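Local coordinates for protein insulinase family protease (Yersinia pestis, PDB 3GO9) that is a predicted protease of the insulinase (M16) family, though its zinc-binding sequence motif is not intact, at residues A[77-82]-A[157-162]. Sequence-based numbering, arbitrary orientation.
Sequences LALMSS and TDPIAT. With ZN (zinc ion), chain C.
L79 meets P159 and I160 through a single methyl group, CD1, and the contact between 77-82 and 157-162 is wholly apolar. CD1 of L79 lies 3.6 Å from CG of P159 and 3.9 Å from CD1 of I160, its side chain running opposite to both. In I160, chi1 (-50°) sets CG1 anti to the carbonyl carbon and chi2 (-52°) then turns CD1 to the leucine. L79 also touches W134 of helix 125-140, while P159 and I160 both rest on R76, one turn earlier in helix 70-80.

Polar interactions lie within 157-162. The amide N of I160 donates to OD1 of D158 at 3.0 Å, from above the carboxylate plane, closing an Asx turn around P159. OD1 also forms a salt bridge with R76. OD2 of D158 binds zinc at 1.9 Å, and O of I160 more loosely at 2.4 Å, so metal, amide and R76 together hold the carboxylate. H72 and one water also bind; a second modelled water is implausibly close and doubtful.

The contact joins the last part of helix 70-80 to strand 160-162 in the M16 domain. H72 matches the first histidine of the family's HxxEH motif, but P75 and R76 replace its Glu and second His, leaving a non-classical zinc site of unestablished catalytic role.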
loop_
_atom_site.group_PDB
_atom_site.type_symbol
_atom_site.label_atom_id
_atom_site.label_comp_id
_atom_site.label_asym_id
_atom_site.label_seq_id
_atom_site.Cartn_x
_atom_site.Cartn_y
_atom_site.Cartn_z
ATOM N N LEU A 77 -20.035 9.511 -10.606
ATOM C CA LEU A 77 -20.631 10.100 -11.814
ATOM C C LEU A 77 -20.248 9.299 -13.096
ATOM O O LEU A 77 -21.114 9.053 -13.941
ATOM C CB LEU A 77 -20.280 11.593 -11.939
ATOM C CG LEU A 77 -20.659 12.437 -10.771
ATOM C CD1 LEU A 77 -20.206 13.920 -11.059
ATOM C CD2 LEU A 77 -22.167 12.396 -10.420
ATOM N N ALA A 78 -18.977 8.933 -13.183
ATOM C CA ALA A 78 -18.391 8.215 -14.274
ATOM C C ALA A 78 -19.061 6.837 -14.457
ATOM O O ALA A 78 -19.032 6.272 -15.559
ATOM C CB ALA A 78 -16.829 8.056 -14.091
ATOM N N LEU A 79 -19.692 6.318 -13.392
ATOM C CA LEU A 79 -20.462 5.058 -13.470
ATOM C C LEU A 79 -21.924 5.288 -13.801
ATOM O O LEU A 79 -22.640 4.353 -14.157
ATOM C CB LEU A 79 -20.366 4.270 -12.155
ATOM C CG LEU A 79 -18.964 3.880 -11.766
ATOM C CD1 LEU A 79 -18.825 3.325 -10.280
ATOM C CD2 LEU A 79 -18.369 2.832 -12.755
HETATM N N MSE A 80 -22.437 6.501 -13.645
HETATM C CA MSE A 80 -23.814 6.784 -14.013
HETATM C C MSE A 80 -23.906 6.923 -15.509
HETATM O O MSE A 80 -24.851 6.443 -16.127
HETATM C CB MSE A 80 -24.297 8.082 -13.369
HETATM C CG MSE A 80 -24.206 8.138 -11.891
HETATM SE SE MSE A 80 -25.330 6.827 -10.974
HETATM C CE MSE A 80 -24.214 5.385 -10.881
ATOM N N SER A 81 -22.956 7.630 -16.099
ATOM C CA SER A 81 -23.020 7.885 -17.523
ATOM C C SER A 81 -21.650 8.268 -18.008
ATOM O O SER A 81 -20.867 8.870 -17.242
ATOM C CB SER A 81 -24.055 8.966 -17.829
ATOM O OG SER A 81 -23.501 10.236 -17.819
ATOM N N SER A 82 -21.344 7.919 -19.252
ATOM C CA SER A 82 -20.049 8.263 -19.816
ATOM C C SER A 82 -20.232 8.665 -21.262
ATOM O O SER A 82 -20.952 7.999 -22.007
ATOM C CB SER A 82 -19.074 7.126 -19.663
ATOM O OG SER A 82 -17.719 7.515 -19.796
ATOM N N THR A 157 -26.273 1.644 -3.286
ATOM C CA THR A 157 -24.989 1.262 -2.714
ATOM C C THR A 157 -23.924 2.258 -3.107
ATOM O O THR A 157 -24.152 3.101 -3.943
ATOM C CB THR A 157 -24.548 -0.148 -3.209
ATOM O OG1 THR A 157 -24.407 -0.156 -4.636
ATOM C CG2 THR A 157 -25.609 -1.205 -2.754
ATOM N N ASP A 158 -22.757 2.110 -2.504
ATOM C CA ASP A 158 -21.634 3.008 -2.785
ATOM C C ASP A 158 -20.549 2.212 -3.428
ATOM O O ASP A 158 -19.829 1.469 -2.754
ATOM C CB ASP A 158 -21.134 3.585 -1.488
ATOM C CG ASP A 158 -19.899 4.338 -1.674
ATOM O OD1 ASP A 158 -19.671 4.859 -2.838
ATOM O OD2 ASP A 158 -19.158 4.327 -0.657
ATOM N N PRO A 159 -20.388 2.362 -4.763
ATOM C CA PRO A 159 -19.355 1.558 -5.393
ATOM C C PRO A 159 -17.954 2.115 -5.216
ATOM O O PRO A 159 -16.998 1.469 -5.607
ATOM C CB PRO A 159 -19.758 1.585 -6.869
ATOM C CG PRO A 159 -20.371 2.893 -7.049
ATOM C CD PRO A 159 -21.096 3.212 -5.721
ATOM N N ILE A 160 -17.813 3.298 -4.629
ATOM C CA ILE A 160 -16.510 3.950 -4.501
ATOM C C ILE A 160 -15.904 3.714 -3.107
ATOM O O ILE A 160 -16.517 4.049 -2.078
ATOM C CB ILE A 160 -16.635 5.484 -4.758
ATOM C CG1 ILE A 160 -17.413 5.741 -6.067
ATOM C CG2 ILE A 160 -15.216 6.165 -4.840
ATOM C CD1 ILE A 160 -16.897 4.988 -7.325
ATOM N N ALA A 161 -14.739 3.114 -3.074
ATOM C CA ALA A 161 -14.083 2.772 -1.838
ATOM C C ALA A 161 -13.187 3.878 -1.387
ATOM O O ALA A 161 -12.926 4.852 -2.130
ATOM C CB ALA A 161 -13.254 1.486 -2.012
ATOM N N THR A 162 -12.693 3.730 -0.174
ATOM C CA THR A 162 -11.671 4.641 0.306
ATOM C C THR A 162 -10.356 3.922 0.586
ATOM O O THR A 162 -10.307 2.703 0.686
ATOM C CB THR A 162 -12.126 5.312 1.628
ATOM O OG1 THR A 162 -12.437 4.314 2.610
ATOM C CG2 THR A 162 -13.379 6.171 1.412
HETATM ZN ZN ZN C . -17.727 5.582 -0.735
HETATM O O HOH W 1 -18.853 6.647 -0.205
HETATM O O HOH W 2 -16.700 4.940 0.719
#